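Local coordinates for adhesion and penetration protein autotransporter (PDB 3SYJ) that promotes bacterial adherence to and invasion of host cells, self-associates to drive bacterial aggregation, and carries a probable serine protease domain in its secreted passenger region, at residues D132-M137 against L233-L238. Numbering follows the deposited sequence.
Sequences DMTSNM and LINGIL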
ATOM      1  N   ASP A 132     -20.734 -49.702  30.379  1.00 17.00           N
ATOM      2  CA  ASP A 132     -21.967 -50.180  30.980  1.00 20.30           C
ATOM      3  C   ASP A 132     -22.327 -51.562  30.461  1.00 21.43           C
ATOM      4  O   ASP A 132     -21.955 -51.930  29.342  1.00 18.13           O
ATOM      5  CB  ASP A 132     -23.116 -49.211  30.697  1.00 21.82           C
ATOM      6  CG  ASP A 132     -22.952 -47.886  31.410  1.00 25.94           C
ATOM      7  OD1 ASP A 132     -22.006 -47.759  32.212  1.00 27.61           O
ATOM      8  OD2 ASP A 132     -23.771 -46.978  31.167  1.00 30.39           O
ATOM      9  N   MET A 133     -23.059 -52.313  31.283  1.00 17.78           N
ATOM     10  CA  MET A 133     -23.600 -53.613  30.904  1.00 19.13           C
ATOM     11  C   MET A 133     -25.041 -53.546  30.366  1.00 24.16           C
ATOM     12  O   MET A 133     -25.828 -52.681  30.758  1.00 16.64           O
ATOM     13  CB  MET A 133     -23.593 -54.538  32.113  1.00 21.19           C
ATOM     14  CG  MET A 133     -22.236 -54.752  32.727  1.00 23.97           C
ATOM     15  SD  MET A 133     -22.366 -56.006  34.000  1.00 25.26           S
ATOM     16  CE  MET A 133     -20.647 -56.266  34.398  1.00 25.77           C
ATOM     17  N   THR A 134     -25.385 -54.469  29.469  1.00 20.95           N
ATOM     18  CA  THR A 134     -26.779 -54.657  29.088  1.00 22.68           C
ATOM     19  C   THR A 134     -27.472 -55.282  30.295  1.00 21.76           C
ATOM     20  O   THR A 134     -26.822 -55.935  31.113  1.00 19.77           O
ATOM     21  CB  THR A 134     -26.940 -55.553  27.825  1.00 21.21           C
ATOM     22  OG1 THR A 134     -26.236 -56.790  28.002  1.00 16.53           O
ATOM     23  CG2 THR A 134     -26.407 -54.840  26.596  1.00 17.05           C
ATOM     24  N   SER A 135     -28.778 -55.078  30.426  1.00 22.51           N
ATOM     25  CA  SER A 135     -29.449 -55.469  31.663  1.00 24.42           C
ATOM     26  C   SER A 135     -30.394 -56.662  31.531  1.00 26.97           C
ATOM     27  O   SER A 135     -30.768 -57.274  32.530  1.00 30.03           O
ATOM     28  CB  SER A 135     -30.191 -54.277  32.256  1.00 25.50           C
ATOM     29  OG  SER A 135     -31.075 -53.726  31.304  1.00 30.51           O
ATOM     30  N   ASN A 136     -30.779 -56.993  30.304  1.00 29.07           N
ATOM     31  CA  ASN A 136     -31.724 -58.080  30.073  1.00 27.32           C
ATOM     32  C   ASN A 136     -30.991 -59.400  29.913  1.00 25.89           C
ATOM     33  O   ASN A 136     -29.954 -59.462  29.252  1.00 25.50           O
ATOM     34  CB  ASN A 136     -32.558 -57.778  28.829  1.00 27.37           C
ATOM     35  CG  ASN A 136     -33.851 -58.578  28.773  1.00 33.08           C
ATOM     36  OD1 ASN A 136     -33.866 -59.785  29.008  1.00 32.67           O
ATOM     37  ND2 ASN A 136     -34.946 -57.899  28.434  1.00 26.61           N
ATOM     38  N   MET A 137     -31.514 -60.454  30.525  1.00 25.10           N
ATOM     39  CA  MET A 137     -30.873 -61.762  30.436  1.00 29.80           C
ATOM     40  C   MET A 137     -31.458 -62.634  29.316  1.00 33.84           C
ATOM     41  O   MET A 137     -30.955 -63.726  29.035  1.00 31.05           O
ATOM     42  CB  MET A 137     -30.935 -62.494  31.776  1.00 32.09           C
ATOM     43  CG  MET A 137     -30.323 -61.722  32.936  1.00 36.88           C
ATOM     44  SD  MET A 137     -28.562 -61.379  32.734  1.00 35.07           S
ATOM     45  CE  MET A 137     -27.920 -63.019  32.459  1.00 21.80           C
ATOM     46  N   LEU A 233     -22.472 -50.995  24.794  1.00 15.54           N
ATOM     47  CA  LEU A 233     -22.622 -51.718  26.053  1.00 16.12           C
ATOM     48  C   LEU A 233     -21.926 -53.042  25.888  1.00 15.55           C
ATOM     49  O   LEU A 233     -21.892 -53.583  24.778  1.00 18.39           O
ATOM     50  CB  LEU A 233     -24.100 -51.969  26.362  1.00 14.96           C
ATOM     51  CG  LEU A 233     -24.974 -50.742  26.615  1.00 17.14           C
ATOM     52  CD1 LEU A 233     -26.430 -51.028  26.317  1.00 20.27           C
ATOM     53  CD2 LEU A 233     -24.814 -50.303  28.045  1.00 19.27           C
ATOM     54  N   ILE A 234     -21.356 -53.575  26.961  1.00 13.72           N
ATOM     55  CA  ILE A 234     -20.887 -54.943  26.875  1.00 14.61           C
ATOM     56  C   ILE A 234     -22.120 -55.830  26.979  1.00 18.49           C
ATOM     57  O   ILE A 234     -22.974 -55.617  27.842  1.00 17.72           O
ATOM     58  CB  ILE A 234     -19.815 -55.320  27.930  1.00 13.96           C
ATOM     59  CG1 ILE A 234     -19.448 -56.799  27.759  1.00 12.51           C
ATOM     60  CG2 ILE A 234     -20.302 -55.038  29.338  1.00 10.49           C
ATOM     61  CD1 ILE A 234     -18.222 -57.230  28.505  1.00 11.42           C
ATOM     62  N   ASN A 235     -22.231 -56.803  26.076  1.00 18.98           N
ATOM     63  CA  ASN A 235     -23.423 -57.643  26.014  1.00 15.67           C
ATOM     64  C   ASN A 235     -23.166 -59.044  26.541  1.00 14.82           C
ATOM     65  O   ASN A 235     -24.037 -59.653  27.146  1.00 18.25           O
ATOM     66  CB  ASN A 235     -23.968 -57.688  24.585  1.00 23.21           C
ATOM     67  CG  ASN A 235     -25.285 -58.447  24.471  1.00 23.29           C
ATOM     68  OD1 ASN A 235     -26.105 -58.456  25.396  1.00 21.30           O
ATOM     69  ND2 ASN A 235     -25.493 -59.081  23.327  1.00 12.35           N
ATOM     70  N   GLY A 236     -21.967 -59.561  26.317  1.00 15.00           N
ATOM     71  CA  GLY A 236     -21.669 -60.904  26.766  1.00 14.89           C
ATOM     72  C   GLY A 236     -20.198 -61.235  26.735  1.00 18.44           C
ATOM     73  O   GLY A 236     -19.371 -60.439  26.266  1.00 14.40           O
ATOM     74  N   ILE A 237     -19.868 -62.416  27.242  1.00 15.04           N
ATOM     75  CA  ILE A 237     -18.491 -62.891  27.221  1.00 18.12           C
ATOM     76  C   ILE A 237     -18.405 -64.232  26.496  1.00 21.00           C
ATOM     77  O   ILE A 237     -19.273 -65.096  26.658  1.00 19.41           O
ATOM     78  CB  ILE A 237     -17.938 -63.022  28.642  1.00 20.92           C
ATOM     79  CG1 ILE A 237     -18.866 -63.897  29.491  1.00 17.14           C
ATOM     80  CG2 ILE A 237     -17.792 -61.634  29.271  1.00 15.65           C
ATOM     81  CD1 ILE A 237     -18.319 -64.187  30.879  1.00 22.47           C
ATOM     82  N   LEU A 238     -17.367 -64.398  25.683  1.00 18.72           N
ATOM     83  CA  LEU A 238     -17.262 -65.589  24.852  1.00 23.67           C
ATOM     84  C   LEU A 238     -17.026 -66.823  25.705  1.00 25.38           C
ATOM     85  O   LEU A 238     -16.123 -66.852  26.539  1.00 24.75           O
ATOM     86  CB  LEU A 238     -16.174 -65.443  23.778  1.00 21.17           C
ATOM     87  CG  LEU A 238     -16.127 -66.526  22.690  1.00 20.12           C
ATOM     88  CD1 LEU A 238     -15.661 -66.000  21.344  1.00 14.34           C
ATOM     89  CD2 LEU A 238     -15.244 -67.673  23.136  1.00 21.49           C
TER
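T134 lays its methyl CG2 against the side chain of L233, 3.7 Å from CB and 3.8 Å from CD1, the two side chains meeting at a slant. The other branch of T134, its hydroxyl, faces N235: OG1 lies 3.1 Å from OD1 of N235, a possible hydrogen bond. A chi1 of 53° sets OG1 of T134 between the backbone N and the carbonyl carbon and turns CG2 back beside the N, a setting that puts the methyl on L233 and the hydroxyl on N235. On the N235 side, CG stands anti to the backbone N (chi1 -175°), which brings the amide end back toward T134 although the CB bond leads away. The second methyl of L233, CD2, comes against D132 CB at 3.3 Å. M133 and I234 run side by side in the same direction, CG to CG2 3.9 Å.

Two backbone hydrogen bonds bracket M133: I234 N donates to D132 O (3.0 Å), and T134 N to I234 O (3.1 Å, N-H...O 160°). With I234 both giving and accepting, this is a single beta bridge, by which the loop before strand 151-155 docks on strand 231-238 within the S6-family protease domain of the passenger. In its pairing with strand 221-226, strand 231-238 has a classic beta bulge, N235 and G236 both facing M222. Beyond the bridge, V63 and A61 of strand 61-64 pack on M133 and I234 respectively, while I224 of strand 221-226 touches both T134 and N235.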